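Local coordinates for protein lipase (Acinetobacter baumannii, PDB 4OPM) that probably hydrolyses ester bonds of lipids as a serine-dependent triacylglycerol lipase of the alpha/beta hydrolase fold, at residues 12-24 with 57-69. Numbering follows the deposited sequence.
Sequences ILQQERNWAGLQS and RDNWNRVAHYLTT
Arg17 reaches from helix 9-19 to Asp58 and Arg57. Its CB is not aimed at 57-69, but CG lies anti to the carbonyl carbon (chi1 -67°) and the chain runs extended to NE. Arg17 CG passes 3.4 Å from Asp58 OD1. CD then passes near that oxygen and Arg57 NH1. Arg17 NE gives a nearly straight bond to Asp58 OD1 (2.8 Å), and NH2 gives its twin to Asp58 OD2. The grip is side-on, nearly coplanar, and uses both syn lone pairs. The two guanidinium groups stack, planes 26° apart, with Arg17 CZ 3.4 Å from Arg57 NH2. Arg17 NH1 lies 3.5 Å from Arg57 NH2, two donors that do not bond. Asp58 on one and Glu83 and Asp77 on the other probably offset the like charges. Arg57 NH1 and NH2 close end-on upon Ser24 OG, and NH1 also hydrogen-bonds to Ser37 OG.

Asp58 OD1 also accepts from Asn61 ND2, which donates to Glu16 OE1 as well (2.8 Å), from above the carboxylate plane. Water 1 joins Glu16 OE1 to Asp58 O, and water 2 joins Glu16 OE2 to Arg62 NE.

The six-membered ring of Trp19 lies flat on the His65 ring as an offset stack, centroids 3.8 Å apart and planes at 6°. His65 ND1 donates to Trp19 O. Gly21, with positive phi, belongs to a Schellman motif. Leu22 CD1 meets Ala64 CB at 4.0 Å. The contact packs an N-terminal helix and edge strand 22-29 against short helix 61-64, which precedes strand 72-76 in the central sheet of an alpha/beta hydrolase fold.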
ATOM      1  N   ILE A  12     -18.713  -9.131   6.380  1.00 17.37           N
ATOM      2  CA  ILE A  12     -17.488  -9.960   6.360  1.00 15.98           C
ATOM      3  C   ILE A  12     -16.266  -9.053   6.572  1.00 17.35           C
ATOM      4  O   ILE A  12     -15.435  -9.356   7.422  1.00 16.74           O
ATOM      5  CB  ILE A  12     -17.357 -10.786   5.045  1.00 18.68           C
ATOM      6  CG1 ILE A  12     -18.502 -11.823   4.881  1.00 18.51           C
ATOM      7  CG2 ILE A  12     -15.951 -11.422   4.880  1.00 21.44           C
ATOM      8  CD1 ILE A  12     -18.578 -12.971   5.982  1.00 24.15           C
ATOM      9  N   LEU A  13     -16.190  -7.925   5.831  1.00 15.57           N
ATOM     10  CA  LEU A  13     -15.080  -6.978   5.965  1.00 16.28           C
ATOM     11  C   LEU A  13     -15.014  -6.437   7.390  1.00 17.36           C
ATOM     12  O   LEU A  13     -13.927  -6.375   7.959  1.00 15.14           O
ATOM     13  CB  LEU A  13     -15.191  -5.834   4.951  1.00 17.24           C
ATOM     14  CG  LEU A  13     -14.969  -6.222   3.489  1.00 22.14           C
ATOM     15  CD1 LEU A  13     -15.236  -5.039   2.574  1.00 22.57           C
ATOM     16  CD2 LEU A  13     -13.542  -6.723   3.257  1.00 24.58           C
ATOM     17  N   GLN A  14     -16.171  -6.109   7.980  1.00 15.45           N
ATOM     18  CA  GLN A  14     -16.219  -5.607   9.365  1.00 15.65           C
ATOM     19  C   GLN A  14     -15.619  -6.630  10.335  1.00 18.14           C
ATOM     20  O   GLN A  14     -14.826  -6.273  11.216  1.00 18.04           O
ATOM     21  CB  GLN A  14     -17.663  -5.267   9.775  1.00 16.47           C
ATOM     22  CG  GLN A  14     -18.179  -4.025   9.052  1.00 21.71           C
ATOM     23  CD  GLN A  14     -19.688  -3.949   9.007  1.00 41.07           C
ATOM     24  OE1 GLN A  14     -20.399  -4.559   9.823  1.00 30.64           O
ATOM     25  NE2 GLN A  14     -20.206  -3.181   8.044  1.00 36.61           N
ATOM     26  N   GLN A  15     -16.000  -7.903  10.162  1.00 15.20           N
ATOM     27  CA  GLN A  15     -15.526  -8.992  11.017  0.60 14.96           C
ATOM     28  C   GLN A  15     -14.016  -9.195  10.865  1.00 18.65           C
ATOM     29  O   GLN A  15     -13.318  -9.425  11.870  1.00 18.20           O
ATOM     30  CB  GLN A  15     -16.285 -10.283  10.694  0.60 15.72           C
ATOM     31  CG  GLN A  15     -17.741 -10.240  11.133  0.60 16.74           C
ATOM     32  CD  GLN A  15     -18.357 -11.597  10.993  0.60 27.03           C
ATOM     33  OE1 GLN A  15     -18.016 -12.527  11.722  0.60 22.77           O
ATOM     34  NE2 GLN A  15     -19.225 -11.760  10.015  0.60 18.92           N
ATOM     35  N   GLU A  16     -13.496  -9.087   9.619  1.00 15.27           N
ATOM     36  CA  GLU A  16     -12.058  -9.253   9.381  1.00 14.25           C
ATOM     37  C   GLU A  16     -11.281  -8.124  10.073  1.00 17.18           C
ATOM     38  O   GLU A  16     -10.247  -8.390  10.679  1.00 15.65           O
ATOM     39  CB  GLU A  16     -11.700  -9.321   7.892  1.00 15.22           C
ATOM     40  CG  GLU A  16     -10.274  -9.830   7.708  1.00 17.14           C
ATOM     41  CD  GLU A  16      -9.680  -9.729   6.316  1.00 28.94           C
ATOM     42  OE1 GLU A  16      -9.856  -8.675   5.665  1.00 21.62           O
ATOM     43  OE2 GLU A  16      -8.971 -10.681   5.912  1.00 23.39           O
ATOM     44  N   ARG A  17     -11.793  -6.865   9.996  1.00 13.75           N
ATOM     45  CA  ARG A  17     -11.153  -5.727  10.670  1.00 13.63           C
ATOM     46  C   ARG A  17     -11.123  -5.968  12.192  1.00 17.04           C
ATOM     47  O   ARG A  17     -10.099  -5.736  12.843  1.00 15.19           O
ATOM     48  CB  ARG A  17     -11.874  -4.413  10.356  1.00 14.07           C
ATOM     49  CG  ARG A  17     -11.758  -3.989   8.899  1.00 15.00           C
ATOM     50  CD  ARG A  17     -12.831  -2.950   8.575  1.00 17.31           C
ATOM     51  NE  ARG A  17     -12.965  -2.787   7.124  1.00 19.05           N
ATOM     52  CZ  ARG A  17     -14.053  -2.338   6.514  1.00 27.36           C
ATOM     53  NH1 ARG A  17     -15.130  -2.008   7.220  1.00 18.67           N
ATOM     54  NH2 ARG A  17     -14.083  -2.230   5.194  1.00 19.98           N
ATOM     55  N   ASN A  18     -12.245  -6.474  12.744  1.00 15.34           N
ATOM     56  CA  ASN A  18     -12.327  -6.778  14.175  1.00 15.79           C
ATOM     57  C   ASN A  18     -11.271  -7.842  14.568  1.00 18.95           C
ATOM     58  O   ASN A  18     -10.585  -7.681  15.576  1.00 18.09           O
ATOM     59  CB  ASN A  18     -13.729  -7.247  14.550  1.00 17.98           C
ATOM     60  CG  ASN A  18     -13.907  -7.299  16.044  1.00 42.13           C
ATOM     61  OD1 ASN A  18     -13.812  -8.360  16.668  1.00 42.10           O
ATOM     62  ND2 ASN A  18     -14.052  -6.139  16.659  1.00 32.57           N
ATOM     63  N   TRP A  19     -11.115  -8.890  13.743  1.00 16.06           N
ATOM     64  CA  TRP A  19     -10.133  -9.961  13.943  1.00 16.01           C
ATOM     65  C   TRP A  19      -8.693  -9.389  13.925  1.00 18.64           C
ATOM     66  O   TRP A  19      -7.820  -9.880  14.640  1.00 18.70           O
ATOM     67  CB  TRP A  19     -10.317 -11.053  12.866  1.00 14.74           C
ATOM     68  CG  TRP A  19      -9.176 -12.017  12.768  1.00 15.26           C
ATOM     69  CD1 TRP A  19      -8.955 -13.119  13.548  1.00 18.10           C
ATOM     70  CD2 TRP A  19      -8.065 -11.933  11.859  1.00 14.58           C
ATOM     71  NE1 TRP A  19      -7.767 -13.720  13.187  1.00 17.23           N
ATOM     72  CE2 TRP A  19      -7.215 -13.030  12.137  1.00 18.54           C
ATOM     73  CE3 TRP A  19      -7.723 -11.052  10.811  1.00 15.87           C
ATOM     74  CZ2 TRP A  19      -6.041 -13.267  11.410  1.00 17.47           C
ATOM     75  CZ3 TRP A  19      -6.554 -11.278  10.094  1.00 17.50           C
ATOM     76  CH2 TRP A  19      -5.739 -12.386  10.377  1.00 17.77           C
ATOM     77  N   ALA A  20      -8.457  -8.362  13.090  1.00 15.81           N
ATOM     78  CA  ALA A  20      -7.166  -7.696  12.972  1.00 15.30           C
ATOM     79  C   ALA A  20      -6.910  -6.702  14.136  1.00 18.58           C
ATOM     80  O   ALA A  20      -5.815  -6.132  14.215  1.00 17.94           O
ATOM     81  CB  ALA A  20      -7.081  -6.977  11.642  1.00 15.87           C
ATOM     82  N   GLY A  21      -7.913  -6.513  15.007  1.00 15.23           N
ATOM     83  CA  GLY A  21      -7.852  -5.576  16.126  1.00 15.80           C
ATOM     84  C   GLY A  21      -8.013  -4.134  15.667  1.00 20.08           C
ATOM     85  O   GLY A  21      -7.455  -3.215  16.271  1.00 19.83           O
ATOM     86  N   LEU A  22      -8.786  -3.935  14.577  1.00 16.27           N
ATOM     87  CA  LEU A  22      -9.030  -2.629  13.984  1.00 15.68           C
ATOM     88  C   LEU A  22     -10.473  -2.203  14.098  1.00 19.88           C
ATOM     89  O   LEU A  22     -11.383  -3.044  14.075  1.00 19.50           O
ATOM     90  CB  LEU A  22      -8.666  -2.661  12.487  1.00 14.30           C
ATOM     91  CG  LEU A  22      -7.218  -3.041  12.110  1.00 16.89           C
ATOM     92  CD1 LEU A  22      -7.125  -3.398  10.624  1.00 16.27           C
ATOM     93  CD2 LEU A  22      -6.227  -1.901  12.445  1.00 17.93           C
ATOM     94  N   GLN A  23     -10.683  -0.886  14.149  1.00 17.78           N
ATOM     95  CA  GLN A  23     -12.008  -0.286  14.081  1.00 18.76           C
ATOM     96  C   GLN A  23     -12.007   0.746  12.948  1.00 20.66           C
ATOM     97  O   GLN A  23     -10.950   1.282  12.605  1.00 20.17           O
ATOM     98  CB  GLN A  23     -12.472   0.295  15.423  1.00 22.11           C
ATOM     99  CG  GLN A  23     -11.753   1.543  15.897  1.00 31.34           C
ATOM    100  CD  GLN A  23     -12.348   1.996  17.215  1.00 46.98           C
ATOM    101  OE1 GLN A  23     -13.512   2.385  17.300  1.00 42.95           O
ATOM    102  NE2 GLN A  23     -11.580   1.914  18.281  1.00 36.11           N
ATOM    103  N   SER A  24     -13.177   0.974  12.338  1.00 16.49           N
ATOM    104  CA  SER A  24     -13.328   1.912  11.231  1.00 16.20           C
ATOM    105  C   SER A  24     -13.643   3.282  11.770  1.00 20.77           C
ATOM    106  O   SER A  24     -14.480   3.432  12.668  1.00 20.89           O
ATOM    107  CB  SER A  24     -14.400   1.450  10.251  1.00 18.27           C
ATOM    108  OG  SER A  24     -14.007   0.229   9.639  1.00 19.35           O
ATOM    109  N   ARG A  57      -7.676  -0.031   2.498  1.00 15.86           N
ATOM    110  CA  ARG A  57      -7.135  -0.286   3.831  1.00 15.74           C
ATOM    111  C   ARG A  57      -7.202  -1.775   4.215  1.00 17.63           C
ATOM    112  O   ARG A  57      -6.308  -2.259   4.916  1.00 17.34           O
ATOM    113  CB  ARG A  57      -7.862   0.553   4.890  1.00 16.43           C
ATOM    114  CG  ARG A  57      -9.365   0.297   5.045  1.00 15.80           C
ATOM    115  CD  ARG A  57     -10.026   1.436   5.777  1.00 17.49           C
ATOM    116  NE  ARG A  57     -11.484   1.389   5.669  1.00 21.22           N
ATOM    117  CZ  ARG A  57     -12.303   1.034   6.657  1.00 26.37           C
ATOM    118  NH1 ARG A  57     -11.815   0.685   7.841  1.00 16.84           N
ATOM    119  NH2 ARG A  57     -13.615   1.046   6.475  1.00 21.48           N
ATOM    120  N   ASP A  58      -8.230  -2.512   3.733  1.00 15.17           N
ATOM    121  CA  ASP A  58      -8.397  -3.935   4.077  1.00 14.91           C
ATOM    122  C   ASP A  58      -7.285  -4.831   3.507  1.00 17.48           C
ATOM    123  O   ASP A  58      -7.075  -5.931   4.033  1.00 16.49           O
ATOM    124  CB  ASP A  58      -9.776  -4.433   3.640  1.00 17.30           C
ATOM    125  CG  ASP A  58     -10.887  -3.754   4.423  1.00 19.36           C
ATOM    126  OD1 ASP A  58     -10.777  -3.672   5.677  1.00 18.28           O
ATOM    127  OD2 ASP A  58     -11.822  -3.241   3.789  1.00 23.50           O
ATOM    128  N   ASN A  59      -6.495  -4.328   2.524  1.00 15.19           N
ATOM    129  CA  ASN A  59      -5.354  -5.097   2.000  1.00 14.61           C
ATOM    130  C   ASN A  59      -4.321  -5.403   3.108  1.00 18.66           C
ATOM    131  O   ASN A  59      -3.567  -6.358   2.984  1.00 18.25           O
ATOM    132  CB  ASN A  59      -4.641  -4.311   0.895  1.00 15.35           C
ATOM    133  CG  ASN A  59      -5.406  -4.109  -0.395  1.00 24.84           C
ATOM    134  OD1 ASN A  59      -4.985  -3.318  -1.240  1.00 21.41           O
ATOM    135  ND2 ASN A  59      -6.489  -4.849  -0.612  1.00 20.92           N
ATOM    136  N   TRP A  60      -4.269  -4.546   4.154  1.00 15.69           N
ATOM    137  CA  TRP A  60      -3.319  -4.657   5.247  1.00 15.78           C
ATOM    138  C   TRP A  60      -3.851  -5.461   6.453  1.00 17.48           C
ATOM    139  O   TRP A  60      -3.110  -5.603   7.422  1.00 16.77           O
ATOM    140  CB  TRP A  60      -2.927  -3.254   5.725  1.00 15.89           C
ATOM    141  CG  TRP A  60      -1.970  -2.559   4.812  1.00 17.27           C
ATOM    142  CD1 TRP A  60      -2.259  -1.567   3.915  1.00 20.61           C
ATOM    143  CD2 TRP A  60      -0.564  -2.809   4.699  1.00 16.84           C
ATOM    144  NE1 TRP A  60      -1.115  -1.186   3.251  1.00 20.43           N
ATOM    145  CE2 TRP A  60      -0.055  -1.915   3.729  1.00 21.24           C
ATOM    146  CE3 TRP A  60       0.327  -3.681   5.350  1.00 17.84           C
ATOM    147  CZ2 TRP A  60       1.302  -1.884   3.381  1.00 20.86           C
ATOM    148  CZ3 TRP A  60       1.673  -3.639   5.017  1.00 19.92           C
ATOM    149  CH2 TRP A  60       2.153  -2.729   4.057  1.00 20.28           C
ATOM    150  N   ASN A  61      -5.097  -5.958   6.416  1.00 13.65           N
ATOM    151  CA  ASN A  61      -5.713  -6.624   7.576  1.00 12.59           C
ATOM    152  C   ASN A  61      -4.914  -7.803   8.106  1.00 17.27           C
ATOM    153  O   ASN A  61      -4.715  -7.881   9.322  1.00 15.88           O
ATOM    154  CB  ASN A  61      -7.149  -7.062   7.300  1.00 14.87           C
ATOM    155  CG  ASN A  61      -8.108  -5.881   7.246  1.00 20.87           C
ATOM    156  OD1 ASN A  61      -7.759  -4.752   7.629  1.00 18.88           O
ATOM    157  ND2 ASN A  61      -9.316  -6.104   6.745  1.00 15.57           N
ATOM    158  N   ARG A  62      -4.435  -8.688   7.215  1.00 15.51           N
ATOM    159  CA  ARG A  62      -3.680  -9.906   7.595  1.00 15.73           C
ATOM    160  C   ARG A  62      -2.360  -9.562   8.287  1.00 18.56           C
ATOM    161  O   ARG A  62      -1.974 -10.235   9.240  1.00 17.73           O
ATOM    162  CB  ARG A  62      -3.421 -10.790   6.364  1.00 16.08           C
ATOM    163  CG  ARG A  62      -4.695 -11.299   5.746  1.00 21.84           C
ATOM    164  CD  ARG A  62      -4.443 -12.231   4.590  1.00 21.92           C
ATOM    165  NE  ARG A  62      -5.719 -12.489   3.944  1.00 25.52           N
ATOM    166  CZ  ARG A  62      -6.223 -13.688   3.684  1.00 34.22           C
ATOM    167  NH1 ARG A  62      -5.519 -14.783   3.944  1.00 25.08           N
ATOM    168  NH2 ARG A  62      -7.425 -13.800   3.138  1.00 30.26           N
ATOM    169  N   VAL A  63      -1.680  -8.511   7.814  1.00 14.31           N
ATOM    170  CA  VAL A  63      -0.432  -8.048   8.414  1.00 13.48           C
ATOM    171  C   VAL A  63      -0.765  -7.267   9.702  1.00 15.74           C
ATOM    172  O   VAL A  63      -0.135  -7.494  10.747  1.00 14.26           O
ATOM    173  CB  VAL A  63       0.389  -7.189   7.407  1.00 17.37           C
ATOM    174  CG1 VAL A  63       1.477  -6.378   8.111  1.00 18.00           C
ATOM    175  CG2 VAL A  63       0.994  -8.065   6.305  1.00 17.77           C
ATOM    176  N   ALA A  64      -1.739  -6.323   9.624  1.00 14.89           N
ATOM    177  CA  ALA A  64      -2.107  -5.482  10.776  1.00 15.53           C
ATOM    178  C   ALA A  64      -2.493  -6.332  11.994  1.00 16.63           C
ATOM    179  O   ALA A  64      -2.189  -5.957  13.120  1.00 15.79           O
ATOM    180  CB  ALA A  64      -3.250  -4.544  10.416  1.00 16.25           C
ATOM    181  N   HIS A  65      -3.126  -7.495  11.763  1.00 14.69           N
ATOM    182  CA  HIS A  65      -3.514  -8.427  12.837  1.00 13.92           C
ATOM    183  C   HIS A  65      -2.341  -8.685  13.820  1.00 17.09           C
ATOM    184  O   HIS A  65      -2.573  -8.837  15.015  1.00 17.41           O
ATOM    185  CB  HIS A  65      -3.977  -9.752  12.213  1.00 14.05           C
ATOM    186  CG  HIS A  65      -4.193 -10.861  13.197  1.00 16.94           C
ATOM    187  ND1 HIS A  65      -5.336 -10.930  13.963  1.00 18.20           N
ATOM    188  CD2 HIS A  65      -3.409 -11.932  13.474  1.00 18.09           C
ATOM    189  CE1 HIS A  65      -5.220 -12.033  14.686  1.00 17.99           C
ATOM    190  NE2 HIS A  65      -4.067 -12.660  14.438  1.00 17.69           N
ATOM    191  N   TYR A  66      -1.088  -8.733  13.309  1.00 14.95           N
ATOM    192  CA  TYR A  66       0.089  -9.025  14.132  1.00 15.11           C
ATOM    193  C   TYR A  66       0.746  -7.779  14.726  1.00 20.15           C
ATOM    194  O   TYR A  66       1.714  -7.911  15.482  1.00 19.73           O
ATOM    195  CB  TYR A  66       1.135  -9.782  13.286  1.00 15.51           C
ATOM    196  CG  TYR A  66       0.637 -11.137  12.843  1.00 16.07           C
ATOM    197  CD1 TYR A  66       0.724 -12.242  13.687  1.00 18.00           C
ATOM    198  CD2 TYR A  66       0.028 -11.307  11.602  1.00 15.83           C
ATOM    199  CE1 TYR A  66       0.208 -13.479  13.314  1.00 17.92           C
ATOM    200  CE2 TYR A  66      -0.497 -12.539  11.216  1.00 16.09           C
ATOM    201  CZ  TYR A  66      -0.399 -13.625  12.076  1.00 21.25           C
ATOM    202  OH  TYR A  66      -0.902 -14.852  11.731  1.00 18.15           O
ATOM    203  N   LEU A  67       0.241  -6.591  14.380  1.00 16.99           N
ATOM    204  CA  LEU A  67       0.874  -5.333  14.790  1.00 16.99           C
ATOM    205  C   LEU A  67       0.049  -4.527  15.787  1.00 20.35           C
ATOM    206  O   LEU A  67       0.608  -3.684  16.488  1.00 20.21           O
ATOM    207  CB  LEU A  67       1.134  -4.471  13.535  1.00 16.86           C
ATOM    208  CG  LEU A  67       2.099  -5.069  12.489  1.00 20.17           C
ATOM    209  CD1 LEU A  67       2.049  -4.294  11.207  1.00 19.85           C
ATOM    210  CD2 LEU A  67       3.530  -5.181  13.031  1.00 21.10           C
ATOM    211  N   THR A  68      -1.265  -4.766  15.852  1.00 18.95           N
ATOM    212  CA  THR A  68      -2.164  -3.993  16.711  1.00 19.12           C
ATOM    213  C   THR A  68      -1.981  -4.311  18.219  1.00 24.78           C
ATOM    214  O   THR A  68      -2.522  -3.579  19.036  1.00 25.68           O
ATOM    215  CB  THR A  68      -3.611  -4.162  16.268  1.00 21.17           C
ATOM    216  OG1 THR A  68      -3.921  -5.552  16.196  1.00 20.17           O
ATOM    217  CG2 THR A  68      -3.904  -3.483  14.944  1.00 16.14           C
ATOM    218  N   THR A  69      -1.218  -5.349  18.595  1.00 22.30           N
ATOM    219  CA  THR A  69      -0.999  -5.614  20.022  1.00 23.66           C
ATOM    220  C   THR A  69       0.080  -4.655  20.547  1.00 29.11           C
ATOM    221  O   THR A  69      -0.144  -3.989  21.561  1.00 31.02           O
ATOM    222  CB  THR A  69      -0.651  -7.088  20.295  1.00 35.66           C
ATOM    223  OG1 THR A  69      -1.741  -7.913  19.885  1.00 37.80           O
ATOM    224  CG2 THR A  69      -0.351  -7.362  21.773  1.00 35.48           C
TER
HETATM  225  O   HOH W   1      -8.579  -8.161   3.382  1.00 29.61           O
HETATM  226  O   HOH W   2      -7.968 -10.948   3.481  1.00 35.24           O